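Local atomic coordinates of beta-glucosidase (Chaetomella raphigera, PDB entry 6JXG), a protein that probably hydrolyses terminal, non-reducing beta-D-glucosyl residues with release of beta-D-glucose, as a family 3 glycoside hydrolase of cellulose breakdown. Residues K12-L17 with M284-L289; N68-P73 with Q324-I329; E97-G102 with Q299-V304; E180-P185 with F551-F556; V434-D439 with T464-A469. All blocks are in the same frame, centred on the assembly; numbering follows the deposited sequence.

Contact 1: residues K12-L17 with M284-L289; sequences KATAAL and MVTRIL
The methyl of Ala13 abuts the helix of 284-289, its CB 3.8 Å from Leu289 CB and 3.4 Å from the backbone oxygen Thr286 O. Alanine suits the spot because a single methyl lets the two backbones come near, and the short helix axes pass at 8.5 Å with an angle of 129° between their directions. Leu17 does the reaching. Its CG stands anti to the backbone N (chi1 -175°), which carries the fork across to the other helix: CD1 rests 3.7 Å from Val285 CB, while CD2 comes 3.5 Å from Thr286 OG1, the side chains of Leu17 and Thr286 crossing at about a right angle. That hydroxyl is already engaged, being hydrogen-bonded to the carbonyl of Asp282 one turn back, so towards Leu17 it offers mere van der Waals contact. With OG1 turned back in this way (chi1 -56°), the methyl of Thr286 is the branch that faces Ala13, CG2 to CB 4.0 Å. Thr14, whose OG1 is likewise hydrogen-bonded to the oxygen of Tyr10, borders the same methyl. On the other flank Leu289 extends CD1 to 3.8 Å from Ala16 CB, a second alanine one turn along. Val29 of helix 22-29 packs on Val285 too. The whole is an obliquely crossed helix pair, spaced by alanines and filled by leucines, in which the N-terminal helix 7-17 covers helix 278-294 of the TIM-barrel-family domain.

Contact 2: residues N68-P73 with Q324-I329; sequences NVTAFP and QVARAI. With NAG (2-acetamido-2-deoxy-beta-D-glucopyranose), chain B.
Pro73 and Ile329 meet where the loop that follows strand 55-57 of the barrel-family domain passes beside helix 323-332, a loop-on-helix contact made mainly of apolar side chains, without a hydrogen bond across it. The branch methyl Ile329 CG2 sits 3.5 Å from Pro73 CG and equally near Pro73 CB, closer than carbons usually pack. Proline is apt here, since its rigid ring has no amide hydrogen to satisfy and can lie on the helix with CD 3.9 Å from Ala326 CB; the small alanine lets the ring approach the backbone, where Pro73 CG is 3.6 Å from Ala326 O. Phe72 brings its rim to the preceding residue, Val325, whose CG1 meets the ring edge near its plane, 4.0 Å from CE1. One step out, Thr70 CG2 covers a face of Phe72, 3.5 Å above the ring centre, and helps to limit the ring's movement on that side. Threonine serves twice, for its OG1 is hydrogen-bonded to Glu97. Further bonds hold the loop backbone, from Ala71 N to the Gln509 side chain and from Arg90 to Pro73 O, while Arg327, on another side of the helix, forms a salt bridge with Asp517. At the start of the loop Asn68 carries an N-linked glycan, its ND2 joined covalently to C1 of the first sugar, NAG, at 1.4 Å.

Contact 3: residues E97-G102 with Q299-V304; sequences EAKALG and QGYPAV
Lys99 is where the end of helix 84-100 first meets the loop 299-304, and it works through its carbons. With chi1 at 169° the side chain heads away from its own N, and the methylenes run obliquely past the Tyr301 ring, with CD 3.6 Å from CE2, while Lys99 CA lies 3.4 Å from Tyr301 OH. The backbone oxygen Lys99 O approaches the ring of Pro302, 3.2 Å from CG, while also accepting the bond from Gly102 N. Next, a water donates to Ala100 O, 2.7 Å away, and also to Ala303 O. Leu101 contributes its carbonyl: the oxygen accepts a bond from Trp306 NE1 and has Val304 CG2 at 3.5 Å. Gly102 closes the helix in a Schellman motif. Its positive phi (82°) favours glycine, and a beta carbon there would fall 2.7 Å from Ala303 O. Its oxygen lies at the edge of the Tyr301 ring, in plane, and the phenol of Tyr301 bonds to Ile103 O just beyond. A valine in place of Tyr301 would probably leave the Lys99 methylenes without their ring and Ile103 O without this donor. Backbone oxygens of both segments come near one another, and no direct hydrogen bond joins the two. Cohesion therefore rests largely on van der Waals contact with Tyr301, Pro302 and Val304, and on a water whose two hydrogens reconcile two acceptors.

Contact 4: residues E180-P185 with F551-F556; sequences ELYLWP and FPEGLF
Leu181 and Leu555 bring the backbones nearest, 6.6 Å between their CA atoms, where helix 175-182 meets a doubly turned loop. The helix widens into a pi-type turn at 180-182, and three successive side chains, Glu180 to Tyr182, incline towards the loop. The loop folds by a type I turn from Phe551 to Gly554 and a type II' turn from Glu553 to Phe556; Gly554 fits the first corner of the latter, where positive phi favours glycine. Tyr182 presents a ring face to the edge of Phe551 in an offset edge-to-face pair, the planes at 90° and the centroids 5.2 Å apart, with Phe551 CE2 3.6 Å from Tyr182 CZ. Its hydroxyl donates to a water at 2.7 Å that lies in the ring plane, and this water donates to Glu553 OE2 and, also at 2.7 Å, to Gly554 O. A leucine in place of Tyr182 would probably leave Phe551 without the ring face it abuts and the water without its donor. Beside this pair, Leu555 CD2 packs 3.7 Å from Glu180 CB, while Leu181 CD2 reaches Gly554 O. The Glu180 carboxylate is paired with Arg176 and with Trp678 N of strand 677-679. Lys116 holds the loop, which leads to helix 559-564, by a salt bridge to Glu553 and a cation-pi contact with Phe551; helix 131-147 backs Leu181 from the barrel-family side through Pro131.

Contact 5: residues V434-D439 with T464-A469; sequences VFITAD and TALVQA
Val467 is the bump that enters the hollow between Val434 and Ile436, two residues whose CB atoms share one face of strand 431-438. Its CG2 methyl lies 4.1 Å from Val434 CG1 and 4.0 Å from Ile436 CG2, nearly midway, and the Val467 side chain as a whole stands at about a right angle to both of theirs. In return Val434 fills the notch between the neighbouring helical residues: CG1 meets Val467, whereas CG2 lies 3.9 Å from Leu466 CG, the leucine and valine side chains running alongside, pointed opposite ways. The longer Leu466 also spreads over the strand, its CD2 coming 4.1 Å from Phe435 O and 4.3 Å from Ile436 CG2. Branching at CB makes valine and isoleucine good for a strand, since each presents two blunt projections near the backbone, and leucine supplies the extra reach from the helix. All these distances are ordinary van der Waals separations, so no pair is unusually tight, and the short axes run 8.7 Å apart at 166°, almost antiparallel. That is the layering of a beta-alpha-beta crossover: helix 463-471 comes back over the sheet and leads into strand 477-483, the parallel neighbour of 431-438. Val479 on that strand touches Val467, Ile355 on the other flanking strand touches Val434 and Leu466, and Ile492 of helix 490-493 borders Ile436 and Val467.

In the fold
Contacts 1, 2, 4 and 5 are buried, whereas contact 3 is only partly so and has a bridging water. Contacts 1 and 5 are chiefly apolar packing with no hydrogen bond across, helix on helix against the barrel-family domain and helix on sheet in the second domain; they lie on opposite sides of the chain's centre, about 54 Å between their own centres. Contacts 2 and 3 touch through Glu97, which lies on helix 84-100 and meets both Val69 and Thr70 of contact 2. In contacts 2, 3 and 4 a loop meets a helix or its end. Contact 4 ties the two family 3 domains together, and like contact 3 it satisfies backbone oxygen through water.

Contact 1: residues K12-L17 with M284-L289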
# COMPACT_ATOMS: atom_id res chain seq x y z
N LYS A 12 32.10 2.04 6.33
CA LYS A 12 31.87 2.51 7.69
C LYS A 12 31.43 1.34 8.57
O LYS A 12 31.95 1.15 9.65
CB LYS A 12 30.85 3.62 7.70
CG LYS A 12 31.34 4.85 6.94
CD LYS A 12 30.25 5.87 6.94
CE LYS A 12 30.49 6.91 5.86
NZ LYS A 12 29.29 7.74 5.72
N ALA A 13 30.51 0.51 8.07
CA ALA A 13 30.04 -0.64 8.85
C ALA A 13 31.15 -1.60 9.18
O ALA A 13 31.16 -2.09 10.28
CB ALA A 13 28.90 -1.41 8.12
N THR A 14 32.00 -1.93 8.20
CA THR A 14 33.09 -2.87 8.44
C THR A 14 34.04 -2.29 9.53
O THR A 14 34.52 -3.02 10.38
CB THR A 14 33.76 -3.28 7.10
OG1 THR A 14 32.75 -3.99 6.31
CG2 THR A 14 34.89 -4.22 7.31
N ALA A 15 34.30 -1.00 9.48
CA ALA A 15 35.16 -0.37 10.48
C ALA A 15 34.56 -0.44 11.88
O ALA A 15 35.26 -0.74 12.85
CB ALA A 15 35.42 1.05 10.13
N ALA A 16 33.27 -0.18 12.02
CA ALA A 16 32.60 -0.33 13.30
C ALA A 16 32.59 -1.77 13.83
O ALA A 16 32.87 -2.01 15.05
CB ALA A 16 31.16 0.26 13.20
N LEU A 17 32.30 -2.72 12.96
CA LEU A 17 32.25 -4.13 13.32
C LEU A 17 33.56 -4.55 14.04
O LEU A 17 33.57 -5.39 14.96
CB LEU A 17 32.05 -4.99 12.08
CG LEU A 17 31.86 -6.49 12.30
CD1 LEU A 17 30.51 -6.85 12.86
CD2 LEU A 17 32.14 -7.31 11.05
N MET A 284 25.28 -10.15 9.77
CA MET A 284 24.05 -9.51 10.28
C MET A 284 24.32 -8.10 10.74
O MET A 284 23.64 -7.16 10.38
CB MET A 284 23.52 -10.28 11.48
CG MET A 284 22.94 -11.63 11.26
SD MET A 284 22.55 -12.29 12.93
CE MET A 284 22.18 -13.97 12.69
N VAL A 285 25.34 -7.94 11.56
CA VAL A 285 25.74 -6.64 12.08
C VAL A 285 26.23 -5.69 11.05
O VAL A 285 25.91 -4.50 11.10
CB VAL A 285 26.78 -6.80 13.21
CG1 VAL A 285 27.15 -5.43 13.76
CG2 VAL A 285 26.14 -7.60 14.33
N THR A 286 27.04 -6.19 10.09
CA THR A 286 27.50 -5.38 9.03
C THR A 286 26.32 -4.77 8.25
O THR A 286 26.35 -3.60 7.94
CB THR A 286 28.41 -6.14 8.05
OG1 THR A 286 29.53 -6.74 8.74
CG2 THR A 286 28.92 -5.23 7.00
N ARG A 287 25.30 -5.57 8.03
CA ARG A 287 24.14 -5.14 7.27
C ARG A 287 23.32 -4.06 8.03
O ARG A 287 22.95 -3.03 7.47
CB ARG A 287 23.26 -6.33 6.94
CG ARG A 287 23.83 -7.27 5.86
CD ARG A 287 23.03 -8.54 5.71
NE ARG A 287 23.49 -9.30 4.56
CZ ARG A 287 23.26 -9.02 3.27
NH1 ARG A 287 22.47 -8.03 2.93
NH2 ARG A 287 23.82 -9.79 2.34
N ILE A 288 23.03 -4.31 9.30
CA ILE A 288 22.28 -3.40 10.17
C ILE A 288 22.98 -2.03 10.25
O ILE A 288 22.37 -0.98 10.01
CB ILE A 288 22.12 -3.98 11.59
CG1 ILE A 288 21.32 -5.28 11.54
CG2 ILE A 288 21.40 -2.97 12.51
CD1 ILE A 288 21.44 -6.21 12.71
N LEU A 289 24.30 -2.09 10.48
CA LEU A 289 25.11 -0.86 10.56
C LEU A 289 25.19 -0.19 9.18
O LEU A 289 25.16 1.03 9.08
CB LEU A 289 26.53 -1.16 11.13
CG LEU A 289 26.54 -1.68 12.58
CD1 LEU A 289 27.99 -1.85 12.98
CD2 LEU A 289 25.85 -0.74 13.58

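Contact 2: residues N68-P73 with Q324-I329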
# COMPACT_ATOMS: atom_id res chain seq x y z
N ASN A 68 0.31 13.77 18.61
CA ASN A 68 0.74 14.92 17.78
C ASN A 68 1.55 14.46 16.60
O ASN A 68 2.57 15.04 16.28
CB ASN A 68 1.56 15.89 18.60
CG ASN A 68 0.73 16.92 19.27
OD1 ASN A 68 -0.34 17.32 18.76
ND2 ASN A 68 1.17 17.34 20.45
N VAL A 69 1.02 13.44 15.91
CA VAL A 69 1.55 13.02 14.64
C VAL A 69 0.39 13.07 13.59
O VAL A 69 -0.76 13.26 13.93
CB VAL A 69 2.12 11.59 14.73
CG1 VAL A 69 3.18 11.51 15.81
CG2 VAL A 69 1.03 10.57 14.99
N THR A 70 0.73 12.91 12.34
CA THR A 70 -0.24 12.93 11.26
C THR A 70 -0.75 11.51 10.98
O THR A 70 0.03 10.59 10.83
CB THR A 70 0.38 13.53 9.98
OG1 THR A 70 0.77 14.89 10.25
CG2 THR A 70 -0.59 13.57 8.79
N ALA A 71 -2.06 11.38 10.78
CA ALA A 71 -2.66 10.14 10.36
C ALA A 71 -2.92 10.26 8.83
O ALA A 71 -3.90 10.86 8.40
CB ALA A 71 -3.92 9.84 11.15
N PHE A 72 -1.93 9.83 8.05
CA PHE A 72 -1.96 9.95 6.63
C PHE A 72 -2.99 8.98 6.05
O PHE A 72 -3.40 8.04 6.70
CB PHE A 72 -0.61 9.66 6.01
CG PHE A 72 0.50 10.65 6.37
CD1 PHE A 72 0.66 11.84 5.69
CD2 PHE A 72 1.32 10.40 7.45
CE1 PHE A 72 1.68 12.72 6.08
CE2 PHE A 72 2.34 11.27 7.80
CZ PHE A 72 2.47 12.45 7.11
N PRO A 73 -3.42 9.21 4.81
CA PRO A 73 -4.23 8.22 4.09
C PRO A 73 -3.55 6.87 4.00
O PRO A 73 -2.29 6.75 4.05
CB PRO A 73 -4.37 8.83 2.69
CG PRO A 73 -4.21 10.29 2.88
CD PRO A 73 -3.27 10.46 4.05
N GLN A 324 -1.29 18.86 4.51
CA GLN A 324 -1.55 19.35 3.11
C GLN A 324 -1.54 18.15 2.16
O GLN A 324 -2.50 17.88 1.38
CB GLN A 324 -0.51 20.46 2.78
CG GLN A 324 -0.78 21.58 3.82
CD GLN A 324 0.09 22.83 3.69
OE1 GLN A 324 0.92 22.95 2.81
NE2 GLN A 324 -0.18 23.80 4.58
N VAL A 325 -0.48 17.36 2.26
CA VAL A 325 -0.42 16.15 1.43
C VAL A 325 -1.48 15.15 1.87
O VAL A 325 -2.03 14.49 1.04
CB VAL A 325 1.00 15.51 1.39
CG1 VAL A 325 1.38 14.89 2.70
CG2 VAL A 325 1.04 14.45 0.29
N ALA A 326 -1.80 15.09 3.17
CA ALA A 326 -2.87 14.24 3.63
C ALA A 326 -4.24 14.60 2.95
O ALA A 326 -4.97 13.74 2.45
CB ALA A 326 -2.95 14.21 5.14
N ARG A 327 -4.53 15.89 2.87
CA ARG A 327 -5.72 16.35 2.18
C ARG A 327 -5.67 16.07 0.69
O ARG A 327 -6.66 15.66 0.09
CB ARG A 327 -5.96 17.83 2.43
CG ARG A 327 -7.35 18.27 1.92
CD ARG A 327 -7.54 19.71 2.25
NE ARG A 327 -8.81 20.19 1.69
CZ ARG A 327 -9.45 21.25 2.17
NH1 ARG A 327 -8.98 21.90 3.22
NH2 ARG A 327 -10.57 21.66 1.59
N ALA A 328 -4.52 16.30 0.05
CA ALA A 328 -4.44 16.13 -1.38
C ALA A 328 -4.68 14.66 -1.79
O ALA A 328 -5.37 14.41 -2.78
CB ALA A 328 -3.11 16.66 -1.92
N ILE A 329 -4.17 13.72 -1.01
CA ILE A 329 -4.45 12.29 -1.27
C ILE A 329 -5.87 11.87 -0.90
O ILE A 329 -6.46 11.07 -1.64
CB ILE A 329 -3.38 11.43 -0.56
CG1 ILE A 329 -2.01 11.70 -1.22
CG2 ILE A 329 -3.77 9.95 -0.56
CD1 ILE A 329 -0.83 11.17 -0.50
C1 NAG B . 0.47 18.37 21.17
C2 NAG B . 0.45 18.24 22.69
C3 NAG B . -0.13 19.51 23.28
C4 NAG B . 0.76 20.66 22.84
C5 NAG B . 0.62 20.71 21.33
C6 NAG B . 1.29 21.88 20.62
C7 NAG B . 0.14 16.02 23.64
C8 NAG B . -0.77 14.89 24.01
N2 NAG B . -0.37 17.10 23.10
O3 NAG B . -0.09 19.38 24.68
O4 NAG B . 0.33 21.85 23.46
O5 NAG B . 1.21 19.53 20.85
O6 NAG B . 2.57 21.92 21.21
O7 NAG B . 1.34 15.93 23.85

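Contact 3: residues E97-G102 with Q299-V304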
# COMPACT_ATOMS: atom_id res chain seq x y z
N GLU A 97 8.40 13.12 10.09
CA GLU A 97 7.89 12.91 11.43
C GLU A 97 8.71 11.84 12.23
O GLU A 97 8.97 12.00 13.44
CB GLU A 97 6.38 12.58 11.43
CG GLU A 97 5.56 13.70 10.86
CD GLU A 97 4.05 13.67 11.09
OE1 GLU A 97 3.48 12.79 11.80
OE2 GLU A 97 3.40 14.58 10.46
N ALA A 98 9.00 10.70 11.57
CA ALA A 98 9.71 9.60 12.18
C ALA A 98 11.10 10.14 12.69
O ALA A 98 11.48 9.95 13.88
CB ALA A 98 9.89 8.49 11.16
N LYS A 99 11.86 10.80 11.81
CA LYS A 99 13.16 11.33 12.20
C LYS A 99 13.06 12.28 13.39
O LYS A 99 13.89 12.22 14.33
CB LYS A 99 13.84 12.05 11.01
CG LYS A 99 15.08 12.84 11.46
CD LYS A 99 16.12 13.05 10.35
CE LYS A 99 17.32 13.89 10.89
NZ LYS A 99 17.90 14.83 9.84
N ALA A 100 12.09 13.18 13.32
CA ALA A 100 11.95 14.22 14.34
C ALA A 100 11.67 13.59 15.73
O ALA A 100 12.03 14.17 16.75
CB ALA A 100 10.89 15.22 13.92
N LEU A 101 11.02 12.42 15.76
CA LEU A 101 10.81 11.62 16.95
C LEU A 101 11.96 10.67 17.34
O LEU A 101 11.83 9.96 18.32
CB LEU A 101 9.56 10.76 16.71
CG LEU A 101 8.27 11.61 16.65
CD1 LEU A 101 7.04 10.75 16.34
CD2 LEU A 101 7.99 12.43 17.89
N GLY A 102 13.02 10.60 16.54
CA GLY A 102 14.17 9.80 16.82
C GLY A 102 13.93 8.35 16.42
O GLY A 102 14.67 7.48 16.79
N GLN A 299 25.20 10.53 12.47
CA GLN A 299 25.52 11.91 12.89
C GLN A 299 24.22 12.68 13.08
O GLN A 299 23.46 12.82 12.12
CB GLN A 299 26.33 12.73 11.85
CG GLN A 299 27.19 12.00 10.79
CD GLN A 299 26.55 11.88 9.37
OE1 GLN A 299 25.32 11.88 9.20
NE2 GLN A 299 27.41 11.75 8.35
N GLY A 300 24.00 13.18 14.28
CA GLY A 300 23.05 14.26 14.50
C GLY A 300 21.59 13.82 14.40
O GLY A 300 20.70 14.64 14.12
N TYR A 301 21.32 12.55 14.69
CA TYR A 301 19.92 12.10 14.76
C TYR A 301 19.24 12.46 16.06
O TYR A 301 19.84 12.30 17.17
CB TYR A 301 19.87 10.58 14.56
CG TYR A 301 18.66 10.11 13.79
CD1 TYR A 301 17.70 9.36 14.39
CD2 TYR A 301 18.54 10.39 12.44
CE1 TYR A 301 16.60 8.91 13.70
CE2 TYR A 301 17.41 9.99 11.75
CZ TYR A 301 16.47 9.20 12.38
OH TYR A 301 15.37 8.77 11.74
N PRO A 302 17.96 12.85 16.01
CA PRO A 302 17.23 13.04 17.29
C PRO A 302 17.11 11.81 18.21
O PRO A 302 17.21 10.67 17.75
CB PRO A 302 15.86 13.52 16.85
CG PRO A 302 16.13 14.17 15.52
CD PRO A 302 17.18 13.32 14.86
N ALA A 303 16.91 12.10 19.49
CA ALA A 303 16.74 11.09 20.55
C ALA A 303 15.26 10.79 20.72
O ALA A 303 14.46 11.59 20.36
CB ALA A 303 17.24 11.70 21.87
N VAL A 304 14.89 9.60 21.22
CA VAL A 304 13.51 9.29 21.56
C VAL A 304 13.26 9.83 22.97
O VAL A 304 14.01 9.47 23.87
CB VAL A 304 13.32 7.76 21.53
CG1 VAL A 304 11.99 7.36 22.15
CG2 VAL A 304 13.42 7.31 20.05
O HOH W 1 12.82 13.57 19.22

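Contact 4: residues E180-P185 with F551-F556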
# COMPACT_ATOMS: atom_id res chain seq x y z
N GLU A 180 6.99 -12.65 -11.18
CA GLU A 180 6.23 -11.65 -11.95
C GLU A 180 5.22 -10.89 -11.17
O GLU A 180 4.81 -9.81 -11.62
CB GLU A 180 5.57 -12.21 -13.20
CG GLU A 180 6.62 -12.53 -14.22
CD GLU A 180 6.10 -13.13 -15.54
OE1 GLU A 180 4.98 -12.85 -16.00
OE2 GLU A 180 6.90 -13.87 -16.08
N LEU A 181 4.77 -11.45 -10.06
CA LEU A 181 3.66 -10.90 -9.35
C LEU A 181 4.11 -10.49 -7.93
O LEU A 181 4.34 -9.31 -7.70
CB LEU A 181 2.52 -11.88 -9.38
CG LEU A 181 1.22 -11.40 -8.92
CD1 LEU A 181 0.91 -10.10 -9.72
CD2 LEU A 181 0.19 -12.48 -9.11
N TYR A 182 4.32 -11.44 -7.02
CA TYR A 182 4.52 -11.13 -5.61
C TYR A 182 5.90 -10.52 -5.28
O TYR A 182 6.01 -9.61 -4.49
CB TYR A 182 4.21 -12.40 -4.72
CG TYR A 182 2.80 -12.86 -4.94
CD1 TYR A 182 1.75 -12.15 -4.40
CD2 TYR A 182 2.50 -13.86 -5.89
CE1 TYR A 182 0.42 -12.52 -4.65
CE2 TYR A 182 1.19 -14.18 -6.19
CZ TYR A 182 0.14 -13.52 -5.56
OH TYR A 182 -1.23 -13.80 -5.84
N LEU A 183 6.93 -11.01 -5.89
CA LEU A 183 8.29 -10.43 -5.73
C LEU A 183 8.51 -9.04 -6.33
O LEU A 183 9.32 -8.23 -5.83
CB LEU A 183 9.33 -11.42 -6.28
CG LEU A 183 10.79 -11.08 -5.91
CD1 LEU A 183 10.97 -11.20 -4.41
CD2 LEU A 183 11.74 -12.00 -6.70
N TRP A 184 7.77 -8.76 -7.40
CA TRP A 184 8.03 -7.62 -8.22
C TRP A 184 8.10 -6.26 -7.41
O TRP A 184 9.06 -5.50 -7.49
CB TRP A 184 7.04 -7.61 -9.32
CG TRP A 184 7.13 -6.45 -10.26
CD1 TRP A 184 6.92 -5.13 -10.00
CD2 TRP A 184 7.44 -6.53 -11.68
NE1 TRP A 184 7.10 -4.38 -11.16
CE2 TRP A 184 7.45 -5.22 -12.19
CE3 TRP A 184 7.68 -7.60 -12.54
CZ2 TRP A 184 7.68 -4.94 -13.53
CZ3 TRP A 184 7.96 -7.33 -13.90
CH2 TRP A 184 7.92 -6.02 -14.38
N PRO A 185 7.14 -6.03 -6.50
CA PRO A 185 7.28 -4.80 -5.71
C PRO A 185 8.42 -4.83 -4.73
O PRO A 185 8.96 -3.76 -4.43
CB PRO A 185 5.99 -4.67 -4.95
CG PRO A 185 5.18 -5.85 -5.32
CD PRO A 185 5.84 -6.68 -6.36
N PHE A 551 -1.83 -21.29 -4.57
CA PHE A 551 -1.82 -20.24 -5.56
C PHE A 551 -2.11 -20.79 -6.98
O PHE A 551 -1.37 -20.52 -7.91
CB PHE A 551 -0.56 -19.43 -5.54
CG PHE A 551 -0.41 -18.50 -4.33
CD1 PHE A 551 -0.36 -19.02 -3.02
CD2 PHE A 551 -0.31 -17.14 -4.46
CE1 PHE A 551 -0.21 -18.18 -1.92
CE2 PHE A 551 -0.14 -16.33 -3.36
CZ PHE A 551 -0.15 -16.84 -2.10
N PRO A 552 -3.19 -21.59 -7.16
CA PRO A 552 -3.40 -22.23 -8.48
C PRO A 552 -3.76 -21.22 -9.59
O PRO A 552 -3.58 -21.47 -10.74
CB PRO A 552 -4.56 -23.22 -8.19
CG PRO A 552 -5.30 -22.53 -7.11
CD PRO A 552 -4.23 -21.99 -6.21
N GLU A 553 -4.18 -20.03 -9.19
CA GLU A 553 -4.55 -18.99 -10.15
C GLU A 553 -3.33 -18.43 -10.81
O GLU A 553 -3.43 -17.78 -11.83
CB GLU A 553 -5.34 -17.89 -9.43
CG GLU A 553 -4.60 -17.08 -8.35
CD GLU A 553 -4.51 -17.72 -6.98
OE1 GLU A 553 -5.20 -18.75 -6.67
OE2 GLU A 553 -3.70 -17.22 -6.15
N GLY A 554 -2.18 -18.61 -10.15
CA GLY A 554 -0.91 -18.22 -10.70
C GLY A 554 -0.87 -16.73 -10.98
O GLY A 554 -1.24 -15.90 -10.15
N LEU A 555 -0.46 -16.39 -12.19
CA LEU A 555 -0.30 -15.03 -12.59
C LEU A 555 -1.59 -14.23 -12.66
O LEU A 555 -1.52 -13.00 -12.84
CB LEU A 555 0.35 -15.02 -14.00
CG LEU A 555 1.76 -15.60 -14.08
CD1 LEU A 555 2.16 -15.93 -15.49
CD2 LEU A 555 2.75 -14.64 -13.47
N PHE A 556 -2.74 -14.91 -12.64
CA PHE A 556 -4.00 -14.34 -13.06
C PHE A 556 -4.80 -13.90 -11.82
O PHE A 556 -5.63 -14.61 -11.32
CB PHE A 556 -4.77 -15.37 -13.94
CG PHE A 556 -4.02 -15.74 -15.21
CD1 PHE A 556 -4.09 -14.95 -16.31
CD2 PHE A 556 -3.22 -16.88 -15.26
CE1 PHE A 556 -3.40 -15.29 -17.46
CE2 PHE A 556 -2.49 -17.21 -16.39
CZ PHE A 556 -2.58 -16.41 -17.50
O HOH W 2 -1.47 -15.99 -7.45

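Contact 5: residues V434-D439 with T464-A469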
# COMPACT_ATOMS: atom_id res chain seq x y z
N VAL A 434 -25.97 9.34 1.35
CA VAL A 434 -25.94 8.26 2.26
C VAL A 434 -24.50 7.67 2.29
O VAL A 434 -23.89 7.44 1.26
CB VAL A 434 -27.03 7.20 1.92
CG1 VAL A 434 -26.94 6.70 0.49
CG2 VAL A 434 -26.99 6.02 2.87
N PHE A 435 -24.03 7.39 3.50
CA PHE A 435 -22.63 7.09 3.80
C PHE A 435 -22.56 5.68 4.35
O PHE A 435 -23.16 5.35 5.38
CB PHE A 435 -22.11 8.10 4.86
CG PHE A 435 -22.00 9.51 4.36
CD1 PHE A 435 -20.78 10.01 3.89
CD2 PHE A 435 -23.09 10.32 4.28
CE1 PHE A 435 -20.68 11.30 3.40
CE2 PHE A 435 -22.99 11.63 3.78
CZ PHE A 435 -21.78 12.10 3.33
N ILE A 436 -21.82 4.83 3.66
CA ILE A 436 -21.67 3.44 4.00
C ILE A 436 -20.20 3.06 3.98
O ILE A 436 -19.38 3.73 3.31
CB ILE A 436 -22.51 2.50 3.11
CG1 ILE A 436 -22.14 2.63 1.62
CG2 ILE A 436 -23.97 2.79 3.32
CD1 ILE A 436 -22.64 1.52 0.72
N THR A 437 -19.90 1.94 4.60
CA THR A 437 -18.50 1.47 4.80
C THR A 437 -18.26 -0.01 4.60
O THR A 437 -19.19 -0.83 4.53
CB THR A 437 -18.04 1.77 6.25
OG1 THR A 437 -18.95 1.11 7.16
CG2 THR A 437 -18.06 3.24 6.53
N ALA A 438 -16.99 -0.37 4.51
CA ALA A 438 -16.57 -1.72 4.76
C ALA A 438 -15.16 -1.69 5.36
O ALA A 438 -14.33 -0.93 4.89
CB ALA A 438 -16.61 -2.58 3.50
N ASP A 439 -14.91 -2.50 6.39
CA ASP A 439 -13.69 -2.42 7.14
C ASP A 439 -13.02 -3.76 7.27
O ASP A 439 -13.59 -4.80 6.99
CB ASP A 439 -14.01 -1.78 8.54
CG ASP A 439 -12.83 -1.20 9.26
OD1 ASP A 439 -11.72 -1.08 8.67
OD2 ASP A 439 -13.06 -0.83 10.48
N THR A 464 -26.00 -1.97 2.53
CA THR A 464 -26.86 -2.11 1.33
C THR A 464 -28.34 -1.74 1.70
O THR A 464 -29.01 -0.88 1.04
CB THR A 464 -26.73 -3.50 0.72
OG1 THR A 464 -25.46 -3.60 0.03
CG2 THR A 464 -27.92 -3.77 -0.30
N ALA A 465 -28.80 -2.33 2.80
CA ALA A 465 -30.14 -2.05 3.32
C ALA A 465 -30.37 -0.59 3.67
O ALA A 465 -31.42 -0.03 3.39
CB ALA A 465 -30.48 -3.01 4.47
N LEU A 466 -29.35 0.12 4.18
CA LEU A 466 -29.46 1.54 4.35
C LEU A 466 -29.70 2.31 3.06
O LEU A 466 -30.57 3.25 2.98
CB LEU A 466 -28.21 2.12 5.06
CG LEU A 466 -28.31 3.56 5.55
CD1 LEU A 466 -29.43 3.71 6.55
CD2 LEU A 466 -26.95 3.96 6.17
N VAL A 467 -28.88 2.04 2.06
CA VAL A 467 -29.06 2.64 0.75
C VAL A 467 -30.45 2.33 0.17
O VAL A 467 -31.10 3.23 -0.29
CB VAL A 467 -27.98 2.24 -0.27
CG1 VAL A 467 -28.17 3.03 -1.58
CG2 VAL A 467 -26.62 2.62 0.30
N GLN A 468 -30.89 1.07 0.25
CA GLN A 468 -32.23 0.68 -0.24
C GLN A 468 -33.37 1.52 0.43
O GLN A 468 -34.28 1.99 -0.26
CB GLN A 468 -32.44 -0.77 -0.01
CG GLN A 468 -31.70 -1.61 -0.97
CD GLN A 468 -31.65 -3.05 -0.61
OE1 GLN A 468 -31.75 -3.41 0.56
NE2 GLN A 468 -31.52 -3.91 -1.62
N ALA A 469 -33.24 1.75 1.75
CA ALA A 469 -34.15 2.61 2.49
C ALA A 469 -34.15 4.05 2.00
O ALA A 469 -35.22 4.72 1.92
CB ALA A 469 -33.82 2.56 3.98